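Local coordinates for ABC transporter periplasmic peptide-binding protein (Pseudoalteromonas, PDB 4QFL) that binds dipeptides in the periplasm, here Ala-Phe, and probably hands them to an ABC transporter for uptake into the cell, at residues A230-W233 / K234-V237; Q199-L202 / F203-P207; D318-K321 / I322-V326; E112-A115 / D116-I119. One frame throughout, in Å; residues are numbered along the deposited sequence.

Overall arrangement
The four contacts are worked examples of how neighbours in sequence fix a local fold, each with a buried and a solvent side: Tyr232, Phe203, Ile319, Ile322, Met323, Phe113 and Asp117 are buried, Lys234, Gln205, Glu320, Lys321 and Gln324 exposed. Interactions 1, 2 and 4 keep company, with centres about 18 to 24 Å apart, whereas interaction 3 lies some 45 to 50 Å from them. Interactions 3 and 4 both begin a helix with an N-cap residue, but 4 completes a capping box and 3 relies on a single side-chain cap. Interaction 2 is a run of turns held mainly by backbone bonds and a water. Interaction 1, in a loop between two strands, instead draws its cohesion from aromatic rings and a bent lysine.

Interaction 1 of 4, residues A230-W233 / K234-V237; sequences ADYW and KHEV
Tyr232 turns the edge of its ring toward the face of His235 in a T-shaped pair, within the long loop of a beta-hairpin that joins strands 223-228 and 241-246. The two planes stand at 87°, and Tyr232 CE2 comes within 3.9 Å of His235 CD2, over the rim of the imidazole. Val237 adds a methyl group on an oblique line, its CG2 lying 3.9 Å from Tyr232 CD2.

Lys234 shows how one aliphatic chain can serve two rings. Its CB passes 3.4 Å from Tyr232 CE2 and makes a CH-pi contact with Trp233, 3.5 Å from the centroid of the six-membered ring and only 7° off the normal. The side chain runs alongside both aromatic neighbours. Bends at its third and fourth torsions (chi4 53°) then curl the ammonium group back toward the phenol.

The polar ends converge on acids from elsewhere in the chain. Asp62 holds Tyr232 OH through OD1 and Trp233 NE1 through OD2, while Glu77 forms a salt bridge with the lysine, an acidic setting that would favour its charged form. Within the loop itself, Lys234 NZ donates to Tyr232 OH over 3.2 Å.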
loop_
_atom_site.group_PDB
_atom_site.type_symbol
_atom_site.label_atom_id
_atom_site.label_comp_id
_atom_site.label_asym_id
_atom_site.label_seq_id
_atom_site.Cartn_x
_atom_site.Cartn_y
_atom_site.Cartn_z
ATOM N N ALA A 230 -18.411 19.100 -9.785
ATOM C CA ALA A 230 -19.810 19.506 -9.614
ATOM C C ALA A 230 -20.805 18.439 -10.074
ATOM O O ALA A 230 -21.966 18.452 -9.675
ATOM C CB ALA A 230 -20.070 20.825 -10.335
ATOM N N ASP A 231 -20.331 17.515 -10.904
ATOM C CA ASP A 231 -21.175 16.484 -11.504
ATOM C C ASP A 231 -20.960 15.117 -10.888
ATOM O O ASP A 231 -21.268 14.109 -11.514
ATOM C CB ASP A 231 -20.903 16.375 -13.002
ATOM C CG ASP A 231 -21.643 17.423 -13.805
ATOM O OD1 ASP A 231 -22.866 17.589 -13.585
ATOM O OD2 ASP A 231 -20.998 18.083 -14.650
ATOM N N TYR A 232 -20.438 15.080 -9.669
ATOM C CA TYR A 232 -20.123 13.806 -9.028
ATOM C C TYR A 232 -21.368 12.967 -8.713
ATOM O O TYR A 232 -22.310 13.436 -8.088
ATOM C CB TYR A 232 -19.278 14.027 -7.768
ATOM C CG TYR A 232 -18.799 12.733 -7.158
ATOM C CD1 TYR A 232 -18.130 11.800 -7.927
ATOM C CD2 TYR A 232 -19.015 12.446 -5.821
ATOM C CE1 TYR A 232 -17.697 10.613 -7.392
ATOM C CE2 TYR A 232 -18.577 11.255 -5.268
ATOM C CZ TYR A 232 -17.919 10.342 -6.065
ATOM O OH TYR A 232 -17.469 9.153 -5.544
ATOM N N TRP A 233 -21.355 11.711 -9.131
ATOM C CA TRP A 233 -22.545 10.885 -9.052
ATOM C C TRP A 233 -22.963 10.574 -7.635
ATOM O O TRP A 233 -24.147 10.582 -7.324
ATOM C CB TRP A 233 -22.327 9.574 -9.789
ATOM C CG TRP A 233 -21.206 8.753 -9.221
ATOM C CD1 TRP A 233 -19.878 8.877 -9.515
ATOM C CD2 TRP A 233 -21.307 7.678 -8.277
ATOM N NE1 TRP A 233 -19.149 7.949 -8.811
ATOM C CE2 TRP A 233 -20.001 7.197 -8.047
ATOM C CE3 TRP A 233 -22.373 7.070 -7.608
ATOM C CZ2 TRP A 233 -19.730 6.144 -7.182
ATOM C CZ3 TRP A 233 -22.099 6.021 -6.744
ATOM C CH2 TRP A 233 -20.787 5.567 -6.544
ATOM N N LYS A 234 -21.998 10.268 -6.780
ATOM C CA LYS A 234 -22.320 9.678 -5.491
ATOM C C LYS A 234 -22.941 10.680 -4.530
ATOM O O LYS A 234 -23.957 10.391 -3.896
ATOM C CB LYS A 234 -21.095 9.028 -4.861
ATOM C CG LYS A 234 -21.381 8.407 -3.522
ATOM C CD LYS A 234 -20.127 8.334 -2.664
ATOM C CE LYS A 234 -19.442 7.012 -2.827
ATOM N NZ LYS A 234 -19.187 6.718 -4.263
ATOM N N HIS A 235 -22.330 11.854 -4.411
ATOM C CA HIS A 235 -22.851 12.874 -3.511
ATOM C C HIS A 235 -22.448 14.273 -3.932
ATOM O O HIS A 235 -21.625 14.451 -4.816
ATOM C CB HIS A 235 -22.441 12.602 -2.050
ATOM C CG HIS A 235 -20.960 12.542 -1.817
ATOM N ND1 HIS A 235 -20.190 13.667 -1.600
ATOM C CD2 HIS A 235 -20.115 11.488 -1.723
ATOM C CE1 HIS A 235 -18.933 13.310 -1.409
ATOM N NE2 HIS A 235 -18.861 11.993 -1.477
ATOM N N GLU A 236 -23.060 15.269 -3.303
ATOM C CA GLU A 236 -22.687 16.649 -3.533
ATOM C C GLU A 236 -21.391 16.902 -2.781
ATOM O O GLU A 236 -21.362 16.855 -1.563
ATOM C CB GLU A 236 -23.785 17.585 -3.027
ATOM C CG GLU A 236 -23.529 19.041 -3.342
ATOM C CD GLU A 236 -23.546 19.320 -4.834
ATOM O OE1 GLU A 236 -24.383 18.720 -5.547
ATOM O OE2 GLU A 236 -22.718 20.133 -5.299
ATOM N N VAL A 237 -20.315 17.153 -3.513
ATOM C CA VAL A 237 -19.010 17.397 -2.904
ATOM C C VAL A 237 -18.959 18.725 -2.147
ATOM O O VAL A 237 -19.355 19.764 -2.663
ATOM C CB VAL A 237 -17.899 17.354 -3.966
ATOM C CG1 VAL A 237 -16.542 17.632 -3.337
ATOM C CG2 VAL A 237 -17.907 16.005 -4.662
#

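Interaction 2 of 4, residues Q199-L202 / F203-P207; sequences QENL and FDQYP
From Glu200 to Gln205 the backbone coils with helical angles but closes by successive turns, Phe203 N returning to Glu200 O (3.0 Å) while Leu202 O accepts from both Gln205 N, at 3.1 Å, and Tyr206 N, at 3.0 Å.

Among the side chains, Gln205 supplies the hydrogen bond across the contact. Extended beyond CG (chi2 -175°), it reaches back alongside the coil, and NE2 donates to Asn201 O over 2.8 Å in an almost straight bond of 165°. The oxygen lies close to the glutamine amide plane, although the donor stands above the plane of the carbonyl. Tyr206 presents its ring edge to Leu202 O, and its CD1 is 4.3 Å from Leu202 CG, a light apolar touch. Phe203 sends its ring the other way, onto Tyr132 and onto Tyr190, Ala191 and Leu194 of helix 188-196, while the carboxylate of Asp204 pairs with Arg124 and accepts from Asn43.

A water stands where Asp204 N might otherwise meet Glu200 O: it donates to Glu200 O at 2.8 Å and accepts from Asp204 N at 2.7 Å. Successive beta-turns and an alpha-turn closed by Tyr206 N, with this water between Glu200 O and Asp204 N, carry the chain from helix 188-196 toward strand 213-219.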
loop_
_atom_site.group_PDB
_atom_site.type_symbol
_atom_site.label_atom_id
_atom_site.label_comp_id
_atom_site.label_asym_id
_atom_site.label_seq_id
_atom_site.Cartn_x
_atom_site.Cartn_y
_atom_site.Cartn_z
ATOM N N GLN A 199 -0.207 11.031 -27.862
ATOM C CA GLN A 199 0.113 11.667 -26.592
ATOM C C GLN A 199 -0.235 10.746 -25.434
ATOM O O GLN A 199 -0.555 11.201 -24.339
ATOM C CB GLN A 199 -0.662 12.966 -26.442
ATOM C CG GLN A 199 -0.398 13.991 -27.516
ATOM C CD GLN A 199 -1.348 15.171 -27.401
ATOM O OE1 GLN A 199 -2.571 15.000 -27.309
ATOM N NE2 GLN A 199 -0.793 16.372 -27.388
ATOM N N GLU A 200 -0.181 9.450 -25.700
ATOM C CA GLU A 200 -0.362 8.428 -24.684
ATOM C C GLU A 200 0.390 8.748 -23.397
ATOM O O GLU A 200 -0.073 8.421 -22.308
ATOM C CB GLU A 200 0.119 7.081 -25.220
ATOM C CG GLU A 200 -0.590 6.602 -26.475
ATOM C CD GLU A 200 0.007 7.156 -27.766
ATOM O OE1 GLU A 200 0.989 7.923 -27.710
ATOM O OE2 GLU A 200 -0.514 6.814 -28.847
ATOM N N ASN A 201 1.557 9.369 -23.526
ATOM C CA ASN A 201 2.404 9.678 -22.382
ATOM C C ASN A 201 1.731 10.626 -21.415
ATOM O O ASN A 201 2.218 10.844 -20.309
ATOM C CB ASN A 201 3.711 10.311 -22.845
ATOM C CG ASN A 201 3.515 11.722 -23.402
ATOM O OD1 ASN A 201 2.598 11.984 -24.185
ATOM N ND2 ASN A 201 4.368 12.638 -22.983
ATOM N N LEU A 202 0.618 11.207 -21.844
ATOM C CA LEU A 202 -0.084 12.199 -21.045
ATOM C C LEU A 202 -1.160 11.566 -20.203
ATOM O O LEU A 202 -1.621 12.163 -19.240
ATOM C CB LEU A 202 -0.736 13.232 -21.951
ATOM C CG LEU A 202 0.105 14.446 -22.306
ATOM C CD1 LEU A 202 1.587 14.104 -22.394
ATOM C CD2 LEU A 202 -0.410 15.051 -23.596
ATOM N N PHE A 203 -1.564 10.356 -20.578
ATOM C CA PHE A 203 -2.712 9.714 -19.963
ATOM C C PHE A 203 -2.576 9.594 -18.451
ATOM O O PHE A 203 -3.501 9.918 -17.712
ATOM C CB PHE A 203 -2.982 8.347 -20.602
ATOM C CG PHE A 203 -4.321 7.777 -20.248
ATOM C CD1 PHE A 203 -5.478 8.374 -20.692
ATOM C CD2 PHE A 203 -4.421 6.643 -19.470
ATOM C CE1 PHE A 203 -6.709 7.859 -20.358
ATOM C CE2 PHE A 203 -5.658 6.124 -19.137
ATOM C CZ PHE A 203 -6.796 6.735 -19.585
ATOM N N ASP A 204 -1.412 9.152 -17.992
ATOM C CA ASP A 204 -1.202 8.917 -16.565
ATOM C C ASP A 204 -0.828 10.182 -15.761
ATOM O O ASP A 204 -0.821 10.161 -14.529
ATOM C CB ASP A 204 -0.146 7.820 -16.371
ATOM C CG ASP A 204 -0.614 6.464 -16.871
ATOM O OD1 ASP A 204 -1.825 6.203 -16.803
ATOM O OD2 ASP A 204 0.219 5.657 -17.336
ATOM N N GLN A 205 -0.519 11.274 -16.456
ATOM C CA GLN A 205 -0.043 12.489 -15.795
ATOM C C GLN A 205 -1.141 13.520 -15.635
ATOM O O GLN A 205 -1.168 14.280 -14.667
ATOM C CB GLN A 205 1.069 13.131 -16.607
ATOM C CG GLN A 205 2.266 12.265 -16.838
ATOM C CD GLN A 205 3.353 13.028 -17.543
ATOM O OE1 GLN A 205 4.062 13.820 -16.924
ATOM N NE2 GLN A 205 3.481 12.814 -18.854
ATOM N N TYR A 206 -2.022 13.570 -16.622
ATOM C CA TYR A 206 -3.161 14.471 -16.602
ATOM C C TYR A 206 -4.400 13.614 -16.621
ATOM O O TYR A 206 -4.906 13.249 -17.673
ATOM C CB TYR A 206 -3.118 15.409 -17.796
ATOM C CG TYR A 206 -1.909 16.280 -17.765
ATOM C CD1 TYR A 206 -0.721 15.854 -18.328
ATOM C CD2 TYR A 206 -1.940 17.520 -17.148
ATOM C CE1 TYR A 206 0.411 16.651 -18.304
ATOM C CE2 TYR A 206 -0.818 18.327 -17.115
ATOM C CZ TYR A 206 0.359 17.885 -17.700
ATOM O OH TYR A 206 1.490 18.665 -17.683
ATOM N N PRO A 207 -4.880 13.278 -15.430
ATOM C CA PRO A 207 -5.864 12.225 -15.239
ATOM C C PRO A 207 -7.285 12.663 -15.547
ATOM O O PRO A 207 -7.639 13.848 -15.427
ATOM C CB PRO A 207 -5.729 11.911 -13.752
ATOM C CG PRO A 207 -5.327 13.196 -13.147
ATOM C CD PRO A 207 -4.475 13.902 -14.157
HETATM O O HOH W 1 0.375 7.878 -19.623
#

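Interaction 3 of 4, residues D318-K321 / I322-V326; sequences DIEK and IMQAV
Ile319 and Met323, one helical turn apart, lie on the buried side of this contact. Met323 CG, anti to the carbonyl carbon (chi1 -64°), sits beside its own backbone N and therefore close to Ile319 O, at 3.2 Å; bends at the next two torsions lead the thioether away. The backbone bond from Met323 N to Ile319 O, 3.0 Å long, holds the two residues in step. Ile322, also buried but turned toward helix 389-401, brings CB to 3.5 Å from Ile319 O.

Glu320, Lys321 and Gln324 make the exposed, looser side. Glu320 and Gln324 run alongside each other with carboxylate and amide planes only 20° apart, yet Glu320 OE1 and Gln324 NE2 remain 3.9 Å from each other; the carboxylate has its salt bridge with Arg333 instead. The Lys321 side chain merely brushes Ala325, CE to CB at 4.2 Å, though its backbone O takes a 2.8 Å bond from Ala325 N. At the start of the helix Asp318 is the N-cap: its OD1 accepts from Lys321 N over 3.3 Å, met from above the carboxylate plane.

Ile322 of helix 319-325, with Val326 after it in the chain, lies against Met392 of helix 389-401, and Ala325 meets Leu395; Ile319 and Met323 press onto strand 500-513 at Tyr501, Ile503 and Ala504.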
loop_
_atom_site.group_PDB
_atom_site.type_symbol
_atom_site.label_atom_id
_atom_site.label_comp_id
_atom_site.label_asym_id
_atom_site.label_seq_id
_atom_site.Cartn_x
_atom_site.Cartn_y
_atom_site.Cartn_z
ATOM N N ASP A 318 16.891 -5.586 20.395
ATOM C CA ASP A 318 16.089 -5.254 21.562
ATOM C C ASP A 318 14.738 -4.743 21.117
ATOM O O ASP A 318 14.546 -3.538 20.967
ATOM C CB ASP A 318 16.783 -4.179 22.397
ATOM C CG ASP A 318 16.191 -4.047 23.796
ATOM O OD1 ASP A 318 15.066 -4.544 24.031
ATOM O OD2 ASP A 318 16.857 -3.445 24.667
ATOM N N ILE A 319 13.802 -5.658 20.906
ATOM C CA ILE A 319 12.495 -5.288 20.383
ATOM C C ILE A 319 11.726 -4.418 21.369
ATOM O O ILE A 319 10.957 -3.538 20.975
ATOM C CB ILE A 319 11.653 -6.530 20.004
ATOM C CG1 ILE A 319 12.268 -7.225 18.799
ATOM C CG2 ILE A 319 10.236 -6.126 19.633
ATOM C CD1 ILE A 319 12.404 -6.302 17.605
ATOM N N GLU A 320 11.934 -4.659 22.657
ATOM C CA GLU A 320 11.151 -3.960 23.665
ATOM C C GLU A 320 11.586 -2.509 23.820
ATOM O O GLU A 320 10.803 -1.656 24.239
ATOM C CB GLU A 320 11.176 -4.721 24.992
ATOM C CG GLU A 320 10.297 -5.975 24.985
ATOM C CD GLU A 320 8.808 -5.650 24.839
ATOM O OE1 GLU A 320 8.376 -4.595 25.360
ATOM O OE2 GLU A 320 8.069 -6.441 24.203
ATOM N N LYS A 321 12.829 -2.229 23.452
ATOM C CA LYS A 321 13.355 -0.873 23.478
ATOM C C LYS A 321 12.847 -0.089 22.275
ATOM O O LYS A 321 12.672 1.130 22.341
ATOM C CB LYS A 321 14.882 -0.900 23.476
ATOM C CG LYS A 321 15.543 0.457 23.260
ATOM C CD LYS A 321 15.235 1.402 24.396
ATOM C CE LYS A 321 16.056 2.663 24.288
ATOM N NZ LYS A 321 15.806 3.563 25.446
ATOM N N ILE A 322 12.625 -0.799 21.170
ATOM C CA ILE A 322 12.034 -0.203 19.978
ATOM C C ILE A 322 10.565 0.127 20.205
ATOM O O ILE A 322 10.091 1.190 19.798
ATOM C CB ILE A 322 12.197 -1.113 18.747
ATOM C CG1 ILE A 322 13.648 -1.060 18.250
ATOM C CG2 ILE A 322 11.245 -0.683 17.633
ATOM C CD1 ILE A 322 13.956 -2.043 17.158
ATOM N N MET A 323 9.852 -0.770 20.879
ATOM C CA MET A 323 8.436 -0.543 21.193
ATOM C C MET A 323 8.211 0.756 21.956
ATOM O O MET A 323 7.136 1.349 21.896
ATOM C CB MET A 323 7.846 -1.723 21.962
ATOM C CG MET A 323 7.831 -3.029 21.163
ATOM S SD MET A 323 7.276 -2.846 19.442
ATOM C CE MET A 323 5.533 -2.512 19.626
ATOM N N GLN A 324 9.234 1.200 22.672
ATOM C CA GLN A 324 9.135 2.440 23.420
ATOM C C GLN A 324 9.803 3.595 22.702
ATOM O O GLN A 324 9.186 4.625 22.485
ATOM C CB GLN A 324 9.698 2.281 24.839
ATOM C CG GLN A 324 8.688 1.712 25.841
ATOM C CD GLN A 324 8.010 0.439 25.333
ATOM O OE1 GLN A 324 6.847 0.468 24.915
ATOM N NE2 GLN A 324 8.737 -0.685 25.367
ATOM N N ALA A 325 11.066 3.429 22.334
ATOM C CA ALA A 325 11.802 4.515 21.707
ATOM C C ALA A 325 11.210 4.931 20.371
ATOM O O ALA A 325 11.186 6.105 20.053
ATOM C CB ALA A 325 13.268 4.142 21.541
ATOM N N VAL A 326 10.753 3.957 19.585
ATOM C CA VAL A 326 10.216 4.232 18.254
ATOM C C VAL A 326 8.707 4.363 18.270
ATOM O O VAL A 326 8.175 5.370 17.826
ATOM C CB VAL A 326 10.608 3.152 17.217
ATOM C CG1 VAL A 326 10.003 3.472 15.855
ATOM C CG2 VAL A 326 12.121 3.061 17.098
#

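Interaction 4 of 4, residues E112-A115 / D116-I119; sequences EFNA and DDVI
Asp117 OD2 is gripped by two groups: Asn114 N donates to it over 2.8 Å at 167°, nearly in line with the C-O bond, and Arg111 adds a salt bridge. The other oxygen, OD1, accepts from Lys188 N, so both ends of the buried carboxylate are engaged and its rotation is fixed. A backbone bond runs the other way, from Asp117 N to Asn114 O at 3.0 Å.

Asn114 reaches forward as the N-cap. Its CG lies between the backbone N and the carbonyl carbon (chi1 64°), which swings OD1 over the opening turn to accept from Asp116 N at 2.8 Å. The amide and the Asp116 carboxylate are almost perpendicular, 89° apart, and a water joins Asn114 ND2 to Asp116 OD2 while Asp116 OD1 pairs with Arg157. Two carboxylates beside the amino end of a helix would probably be favoured in their charged form.

Apolar groups close the other side. Phe113 offers its ring edge to Val118, CE1 to CG2 at 3.7 Å, and both residues rest on Leu95. Ile119 N bonds to Ala115 O over 3.0 Å, the first regular helical bond among these residues.

With the Asp117 carboxylate taking Asn114 N while Asn114 OD1 caps Asp116 N, the geometry fits a capping box, here starting helix 115-126, which packs through Ala115, Val118 and Ile119 onto Val163 of the four-stranded antiparallel sheet.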
loop_
_atom_site.group_PDB
_atom_site.type_symbol
_atom_site.label_atom_id
_atom_site.label_comp_id
_atom_site.label_asym_id
_atom_site.label_seq_id
_atom_site.Cartn_x
_atom_site.Cartn_y
_atom_site.Cartn_z
ATOM N N GLU A 112 -21.120 9.023 -21.371
ATOM C CA GLU A 112 -20.953 8.673 -19.971
ATOM C C GLU A 112 -20.260 7.323 -19.807
ATOM O O GLU A 112 -20.113 6.550 -20.759
ATOM C CB GLU A 112 -22.308 8.684 -19.253
ATOM C CG GLU A 112 -23.002 10.040 -19.289
ATOM C CD GLU A 112 -24.252 10.094 -18.437
ATOM O OE1 GLU A 112 -24.770 9.019 -18.074
ATOM O OE2 GLU A 112 -24.723 11.209 -18.129
ATOM N N PHE A 113 -19.831 7.058 -18.582
ATOM C CA PHE A 113 -19.211 5.794 -18.209
ATOM C C PHE A 113 -20.031 4.559 -18.617
ATOM O O PHE A 113 -21.246 4.491 -18.391
ATOM C CB PHE A 113 -18.947 5.789 -16.699
ATOM C CG PHE A 113 -18.777 4.429 -16.133
ATOM C CD1 PHE A 113 -17.677 3.663 -16.473
ATOM C CD2 PHE A 113 -19.716 3.907 -15.262
ATOM C CE1 PHE A 113 -17.516 2.393 -15.957
ATOM C CE2 PHE A 113 -19.569 2.641 -14.743
ATOM C CZ PHE A 113 -18.462 1.880 -15.091
ATOM N N ASN A 114 -19.361 3.588 -19.233
ATOM C CA ASN A 114 -20.019 2.336 -19.595
ATOM C C ASN A 114 -19.040 1.178 -19.601
ATOM O O ASN A 114 -17.884 1.329 -19.185
ATOM C CB ASN A 114 -20.741 2.448 -20.945
ATOM C CG ASN A 114 -19.792 2.700 -22.096
ATOM O OD1 ASN A 114 -18.660 2.219 -22.101
ATOM N ND2 ASN A 114 -20.248 3.471 -23.081
ATOM N N ALA A 115 -19.515 0.024 -20.058
ATOM C CA ALA A 115 -18.722 -1.204 -20.084
ATOM C C ALA A 115 -17.377 -1.058 -20.797
ATOM O O ALA A 115 -16.408 -1.717 -20.443
ATOM C CB ALA A 115 -19.528 -2.331 -20.714
ATOM N N ASP A 116 -17.332 -0.212 -21.822
ATOM C CA ASP A 116 -16.111 -0.008 -22.594
ATOM C C ASP A 116 -14.952 0.497 -21.735
ATOM O O ASP A 116 -13.793 0.154 -21.978
ATOM C CB ASP A 116 -16.370 0.966 -23.738
ATOM C CG ASP A 116 -17.184 0.348 -24.849
ATOM O OD1 ASP A 116 -17.208 -0.897 -24.935
ATOM O OD2 ASP A 116 -17.780 1.105 -25.645
ATOM N N ASP A 117 -15.273 1.317 -20.741
ATOM C CA ASP A 117 -14.274 1.879 -19.832
ATOM C C ASP A 117 -13.706 0.820 -18.902
ATOM O O ASP A 117 -12.516 0.825 -18.574
ATOM C CB ASP A 117 -14.902 3.002 -19.021
ATOM C CG ASP A 117 -15.469 4.096 -19.900
ATOM O OD1 ASP A 117 -14.689 4.679 -20.680
ATOM O OD2 ASP A 117 -16.692 4.353 -19.824
ATOM N N VAL A 118 -14.568 -0.098 -18.483
ATOM C CA VAL A 118 -14.152 -1.192 -17.621
ATOM C C VAL A 118 -13.225 -2.115 -18.385
ATOM O O VAL A 118 -12.145 -2.477 -17.905
ATOM C CB VAL A 118 -15.363 -1.967 -17.095
ATOM C CG1 VAL A 118 -14.928 -3.177 -16.281
ATOM C CG2 VAL A 118 -16.245 -1.041 -16.261
ATOM N N ILE A 119 -13.643 -2.481 -19.592
ATOM C CA ILE A 119 -12.851 -3.374 -20.410
ATOM C C ILE A 119 -11.509 -2.739 -20.738
ATOM O O ILE A 119 -10.482 -3.410 -20.691
ATOM C CB ILE A 119 -13.607 -3.807 -21.677
ATOM C CG1 ILE A 119 -14.934 -4.456 -21.272
ATOM C CG2 ILE A 119 -12.781 -4.792 -22.459
ATOM C CD1 ILE A 119 -15.980 -4.511 -22.366
HETATM O O HOH W 2 -18.767 3.361 -25.959
#